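Local atomic coordinates of tRNA (guanine(6)-N2)-methyltransferase (PDB entry 3TMA), a protein that transfers a methyl group from S-adenosyl-L-methionine to N2 of the guanosine at position 6 of tRNA(Phe), using a Rossmann-fold catalytic domain fused to a THUMP domain. Residues Trp21-Leu35 and Gly46-Arg60. Residues are numbered along the deposited sequence; the frame is centred on the assembly and turned at random.
Sequences WLEATTHPGLEDLLL and GAEVDARKGRVRIPR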
loop_
_atom_site.group_PDB
_atom_site.type_symbol
_atom_site.label_atom_id
_atom_site.label_comp_id
_atom_site.label_asym_id
_atom_site.label_seq_id
_atom_site.Cartn_x
_atom_site.Cartn_y
_atom_site.Cartn_z
ATOM N N TRP A 21 10.289 -15.027 10.574
ATOM C CA TRP A 21 9.830 -14.472 9.278
ATOM C C TRP A 21 9.308 -13.075 9.495
ATOM O O TRP A 21 8.538 -12.835 10.425
ATOM C CB TRP A 21 8.713 -15.345 8.677
ATOM C CG TRP A 21 9.135 -16.791 8.422
ATOM C CD1 TRP A 21 9.269 -17.799 9.367
ATOM C CD2 TRP A 21 9.545 -17.367 7.161
ATOM N NE1 TRP A 21 9.740 -18.964 8.744
ATOM C CE2 TRP A 21 9.926 -18.711 7.407
ATOM C CE3 TRP A 21 9.615 -16.877 5.845
ATOM C CZ2 TRP A 21 10.314 -19.583 6.370
ATOM C CZ3 TRP A 21 10.009 -17.745 4.817
ATOM C CH2 TRP A 21 10.372 -19.078 5.092
ATOM N N LEU A 22 9.741 -12.134 8.669
ATOM C CA LEU A 22 9.100 -10.850 8.637
ATOM C C LEU A 22 7.976 -10.986 7.619
ATOM O O LEU A 22 8.227 -11.351 6.459
ATOM C CB LEU A 22 10.115 -9.791 8.223
ATOM C CG LEU A 22 9.527 -8.443 7.838
ATOM C CD1 LEU A 22 8.844 -7.752 9.031
ATOM C CD2 LEU A 22 10.654 -7.590 7.268
ATOM N N GLU A 23 6.739 -10.691 8.027
ATOM C CA GLU A 23 5.658 -10.587 7.049
ATOM C C GLU A 23 5.206 -9.134 6.820
ATOM O O GLU A 23 4.922 -8.402 7.773
ATOM C CB GLU A 23 4.477 -11.456 7.485
ATOM C CG GLU A 23 3.286 -11.435 6.470
ATOM C CD GLU A 23 2.261 -12.557 6.765
ATOM O OE1 GLU A 23 2.530 -13.734 6.398
ATOM O OE2 GLU A 23 1.197 -12.267 7.392
ATOM N N ALA A 24 5.175 -8.710 5.566
ATOM C CA ALA A 24 4.692 -7.388 5.219
ATOM C C ALA A 24 3.376 -7.513 4.437
ATOM O O ALA A 24 3.237 -8.412 3.596
ATOM C CB ALA A 24 5.757 -6.618 4.377
ATOM N N THR A 25 2.427 -6.617 4.704
ATOM C CA THR A 25 1.166 -6.639 3.980
ATOM C C THR A 25 1.044 -5.406 3.088
ATOM O O THR A 25 1.593 -4.339 3.388
ATOM C CB THR A 25 -0.048 -6.640 4.928
ATOM O OG1 THR A 25 -0.007 -5.454 5.712
ATOM C CG2 THR A 25 -0.003 -7.828 5.866
ATOM N N THR A 26 0.309 -5.553 1.990
ATOM C CA THR A 26 0.123 -4.457 1.030
ATOM C C THR A 26 -1.295 -4.655 0.444
ATOM O O THR A 26 -2.003 -5.575 0.860
ATOM C CB THR A 26 1.242 -4.516 -0.062
ATOM O OG1 THR A 26 1.174 -3.368 -0.917
ATOM C CG2 THR A 26 1.164 -5.836 -0.925
ATOM N N HIS A 27 -1.704 -3.871 -0.550
ATOM C CA HIS A 27 -2.965 -4.214 -1.266
ATOM C C HIS A 27 -2.810 -5.524 -2.045
ATOM O O HIS A 27 -1.856 -5.690 -2.772
ATOM C CB HIS A 27 -3.377 -3.086 -2.225
ATOM C CG HIS A 27 -3.525 -1.758 -1.552
ATOM N ND1 HIS A 27 -4.734 -1.281 -1.103
ATOM C CD2 HIS A 27 -2.612 -0.798 -1.261
ATOM C CE1 HIS A 27 -4.563 -0.086 -0.556
ATOM N NE2 HIS A 27 -3.285 0.239 -0.655
ATOM N N PRO A 28 -3.791 -6.435 -1.948
ATOM C CA PRO A 28 -3.760 -7.572 -2.881
ATOM C C PRO A 28 -3.568 -7.102 -4.315
ATOM O O PRO A 28 -4.211 -6.117 -4.739
ATOM C CB PRO A 28 -5.163 -8.209 -2.708
ATOM C CG PRO A 28 -5.430 -7.971 -1.156
ATOM C CD PRO A 28 -4.895 -6.527 -0.965
ATOM N N GLY A 29 -2.676 -7.785 -5.043
ATOM C CA GLY A 29 -2.306 -7.354 -6.405
ATOM C C GLY A 29 -0.968 -6.625 -6.508
ATOM O O GLY A 29 -0.449 -6.400 -7.614
ATOM N N LEU A 30 -0.436 -6.188 -5.375
ATOM C CA LEU A 30 0.854 -5.468 -5.366
ATOM C C LEU A 30 1.994 -6.318 -4.750
ATOM O O LEU A 30 3.057 -5.784 -4.449
ATOM C CB LEU A 30 0.716 -4.163 -4.557
ATOM C CG LEU A 30 -0.318 -3.097 -4.989
ATOM C CD1 LEU A 30 -0.208 -1.827 -4.075
ATOM C CD2 LEU A 30 -0.120 -2.692 -6.463
ATOM N N GLU A 31 1.782 -7.624 -4.543
ATOM C CA GLU A 31 2.821 -8.482 -3.886
ATOM C C GLU A 31 4.155 -8.461 -4.607
ATOM O O GLU A 31 5.205 -8.421 -3.954
ATOM C CB GLU A 31 2.357 -9.946 -3.808
ATOM C CG GLU A 31 1.054 -10.133 -3.062
ATOM C CD GLU A 31 -0.190 -9.898 -3.973
ATOM O OE1 GLU A 31 -0.037 -9.658 -5.196
ATOM O OE2 GLU A 31 -1.312 -9.942 -3.446
ATOM N N ASP A 32 4.123 -8.565 -5.946
ATOM C CA ASP A 32 5.351 -8.587 -6.720
ATOM C C ASP A 32 6.195 -7.327 -6.527
ATOM O O ASP A 32 7.415 -7.418 -6.409
ATOM C CB ASP A 32 5.121 -8.865 -8.205
ATOM C CG ASP A 32 4.122 -7.907 -8.856
ATOM O OD1 ASP A 32 3.508 -7.024 -8.170
ATOM O OD2 ASP A 32 3.927 -8.070 -10.077
ATOM N N LEU A 33 5.604 -6.175 -6.419
ATOM C CA LEU A 33 6.302 -4.905 -6.150
ATOM C C LEU A 33 6.824 -4.844 -4.694
ATOM O O LEU A 33 7.904 -4.343 -4.441
ATOM C CB LEU A 33 5.370 -3.709 -6.413
ATOM C CG LEU A 33 4.874 -3.443 -7.842
ATOM C CD1 LEU A 33 4.210 -4.710 -8.423
ATOM C CD2 LEU A 33 3.862 -2.310 -7.809
ATOM N N LEU A 34 6.009 -5.279 -3.802
ATOM C CA LEU A 34 6.468 -5.323 -2.419
ATOM C C LEU A 34 7.652 -6.266 -2.289
ATOM O O LEU A 34 8.623 -5.983 -1.562
ATOM C CB LEU A 34 5.319 -5.804 -1.517
ATOM C CG LEU A 34 5.746 -5.973 -0.054
ATOM C CD1 LEU A 34 6.258 -4.661 0.538
ATOM C CD2 LEU A 34 4.571 -6.505 0.763
ATOM N N LEU A 35 7.596 -7.380 -3.009
ATOM C CA LEU A 35 8.702 -8.335 -2.997
ATOM C C LEU A 35 10.001 -7.703 -3.530
ATOM O O LEU A 35 11.066 -7.894 -2.940
ATOM C CB LEU A 35 8.345 -9.589 -3.806
ATOM C CG LEU A 35 9.463 -10.586 -4.042
ATOM C CD1 LEU A 35 9.922 -11.153 -2.705
ATOM C CD2 LEU A 35 9.019 -11.703 -5.023
ATOM N N GLY A 46 14.652 -17.565 -0.258
ATOM C CA GLY A 46 13.583 -18.066 0.601
ATOM C C GLY A 46 12.394 -17.121 0.785
ATOM O O GLY A 46 11.516 -17.399 1.591
ATOM N N ALA A 47 12.314 -16.031 0.018
ATOM C CA ALA A 47 11.112 -15.177 0.095
ATOM C C ALA A 47 9.852 -15.946 -0.315
ATOM O O ALA A 47 9.910 -16.822 -1.209
ATOM C CB ALA A 47 11.281 -13.918 -0.741
ATOM N N GLU A 48 8.721 -15.638 0.339
ATOM C CA GLU A 48 7.442 -16.272 0.013
ATOM C C GLU A 48 6.378 -15.206 -0.272
ATOM O O GLU A 48 6.339 -14.174 0.409
ATOM C CB GLU A 48 6.975 -17.150 1.165
ATOM C CG GLU A 48 7.932 -18.344 1.480
ATOM C CD GLU A 48 7.386 -19.248 2.604
ATOM O OE1 GLU A 48 6.540 -18.786 3.408
ATOM O OE2 GLU A 48 7.821 -20.415 2.690
ATOM N N VAL A 49 5.555 -15.450 -1.295
ATOM C CA VAL A 49 4.490 -14.512 -1.748
ATOM C C VAL A 49 3.162 -15.255 -1.662
ATOM O O VAL A 49 3.054 -16.412 -2.079
ATOM C CB VAL A 49 4.734 -14.079 -3.232
ATOM C CG1 VAL A 49 3.514 -13.343 -3.815
ATOM C CG2 VAL A 49 5.987 -13.190 -3.322
ATOM N N ASP A 50 2.159 -14.641 -1.056
ATOM C CA ASP A 50 0.815 -15.234 -1.096
ATOM C C ASP A 50 -0.010 -14.511 -2.159
ATOM O O ASP A 50 -0.486 -13.392 -1.939
ATOM C CB ASP A 50 0.130 -15.125 0.294
ATOM C CG ASP A 50 0.823 -15.964 1.377
ATOM O OD1 ASP A 50 1.587 -16.920 1.039
ATOM O OD2 ASP A 50 0.576 -15.690 2.580
ATOM N N ALA A 51 -0.096 -15.123 -3.341
ATOM C CA ALA A 51 -0.721 -14.529 -4.549
ATOM C C ALA A 51 -2.134 -14.091 -4.215
ATOM O O ALA A 51 -2.879 -14.853 -3.582
ATOM C CB ALA A 51 -0.776 -15.589 -5.714
ATOM N N ARG A 52 -2.454 -12.838 -4.535
ATOM C CA ARG A 52 -3.817 -12.317 -4.386
ATOM C C ARG A 52 -4.232 -12.060 -2.937
ATOM O O ARG A 52 -5.406 -11.719 -2.671
ATOM C CB ARG A 52 -4.828 -13.264 -5.076
ATOM C CG ARG A 52 -4.666 -13.267 -6.623
ATOM C CD ARG A 52 -5.659 -14.239 -7.335
ATOM N NE ARG A 52 -5.459 -15.608 -6.881
ATOM C CZ ARG A 52 -4.552 -16.436 -7.393
ATOM N NH1 ARG A 52 -3.775 -16.034 -8.394
ATOM N NH2 ARG A 52 -4.413 -17.656 -6.894
ATOM N N LYS A 53 -3.294 -12.237 -2.001
ATOM C CA LYS A 53 -3.561 -12.017 -0.571
ATOM C C LYS A 53 -2.867 -10.759 -0.015
ATOM O O LYS A 53 -3.134 -10.338 1.098
ATOM C CB LYS A 53 -3.107 -13.249 0.244
ATOM C CG LYS A 53 -3.951 -14.545 -0.018
ATOM C CD LYS A 53 -5.408 -14.324 0.369
ATOM C CE LYS A 53 -6.282 -15.525 0.002
ATOM N NZ LYS A 53 -6.773 -16.231 1.221
ATOM N N GLY A 54 -2.018 -10.120 -0.799
ATOM C CA GLY A 54 -1.339 -8.943 -0.281
ATOM C C GLY A 54 -0.285 -9.238 0.795
ATOM O O GLY A 54 -0.153 -8.443 1.738
ATOM N N ARG A 55 0.398 -10.388 0.735
ATOM C CA ARG A 55 1.375 -10.687 1.820
ATOM C C ARG A 55 2.669 -11.157 1.191
ATOM O O ARG A 55 2.629 -11.973 0.278
ATOM C CB ARG A 55 0.900 -11.827 2.751
ATOM C CG ARG A 55 -0.322 -11.492 3.588
ATOM C CD ARG A 55 -0.691 -12.628 4.539
ATOM N NE ARG A 55 -1.083 -13.884 3.876
ATOM C CZ ARG A 55 -2.314 -14.390 3.925
ATOM N NH1 ARG A 55 -3.263 -13.710 4.544
ATOM N NH2 ARG A 55 -2.604 -15.552 3.348
ATOM N N VAL A 56 3.800 -10.683 1.710
ATOM C CA VAL A 56 5.112 -11.280 1.402
ATOM C C VAL A 56 5.839 -11.595 2.702
ATOM O O VAL A 56 5.827 -10.758 3.636
ATOM C CB VAL A 56 5.956 -10.288 0.592
ATOM C CG1 VAL A 56 7.380 -10.905 0.302
ATOM C CG2 VAL A 56 5.191 -10.001 -0.781
ATOM N N ARG A 57 6.548 -12.727 2.739
ATOM C CA ARG A 57 7.353 -13.082 3.951
ATOM C C ARG A 57 8.790 -13.288 3.523
ATOM O O ARG A 57 9.028 -13.899 2.471
ATOM C CB ARG A 57 6.897 -14.420 4.559
ATOM C CG ARG A 57 5.613 -14.355 5.317
ATOM C CD ARG A 57 5.241 -15.749 5.915
ATOM N NE ARG A 57 4.991 -16.752 4.884
ATOM C CZ ARG A 57 3.938 -16.742 4.050
ATOM N NH1 ARG A 57 2.987 -15.812 4.151
ATOM N NH2 ARG A 57 3.837 -17.656 3.087
ATOM N N ILE A 58 9.720 -12.830 4.363
ATOM C CA ILE A 58 11.176 -13.001 4.181
ATOM C C ILE A 58 11.666 -13.687 5.483
ATOM O O ILE A 58 11.373 -13.168 6.578
ATOM C CB ILE A 58 11.885 -11.573 4.148
ATOM C CG1 ILE A 58 11.240 -10.680 3.086
ATOM C CG2 ILE A 58 13.387 -11.667 3.885
ATOM C CD1 ILE A 58 11.297 -11.269 1.744
ATOM N N PRO A 59 12.434 -14.799 5.376
ATOM C CA PRO A 59 13.077 -15.339 6.588
ATOM C C PRO A 59 14.150 -14.373 7.106
ATOM O O PRO A 59 14.977 -13.876 6.341
ATOM C CB PRO A 59 13.708 -16.643 6.122
ATOM C CG PRO A 59 13.857 -16.525 4.621
ATOM C CD PRO A 59 12.972 -15.394 4.135
ATOM N N ARG A 60 14.130 -14.098 8.400
ATOM C CA ARG A 60 15.030 -13.089 8.948
ATOM C C ARG A 60 15.515 -13.547 10.329
ATOM O O ARG A 60 14.680 -13.906 11.174
ATOM C CB ARG A 60 14.289 -11.731 9.121
ATOM C CG ARG A 60 14.121 -10.893 7.851
ATOM C CD ARG A 60 15.463 -10.696 7.075
ATOM N NE ARG A 60 16.380 -10.017 7.967
ATOM C CZ ARG A 60 17.679 -9.794 7.739
ATOM N NH1 ARG A 60 18.258 -10.186 6.610
ATOM N NH2 ARG A 60 18.402 -9.156 8.670
HETATM O O HOH W 1 -1.437 -11.390 -6.519
#
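Glu31 OE2 draws two backbone N-H groups together, Gly54 N at 2.7 Å through its anti lone pair and Gly29 N from the syn side, 35° out of the carboxylate plane, tying the start of helix 31-41 to the 51-54 loop. The setting is the ferredoxin-like region of the protein, in which strand 21-25 pairs antiparallel with 55-59, 55-59 with the outermost strand 48-50, and the helix lies along one face, 28° from strand 55-59. There Val56 CG2 lies 3.9 Å from Leu34 CD2, while Leu35 spreads its methyls between Ala47, Val49 and Val56; Leu38 continues this apolar layer.

The other face carries a salt-bridge network, a worked example of a buried arginine held by several carboxylates. Arg57 NH1 meets Glu23 OE1 at 3.1 Å; NE and NH2 grip Glu48 OE1 side-on, and NH1 and NH2 meet Asp50 OD2 and OD1 end-on, which fixes the guanidinium's rotation. Asp50 OD2 also accepts Arg55 NE. Arg159 and Arg82 give Glu23 and Glu48 further partners.

At the far end of the same face Pro59 CB sits over the six-membered ring of Trp21. Glu31 bends at chi2 (84°), bringing its carboxylate toward the loop, where a water donates to OE1 and accepts from Arg52 N at 2.7 Å.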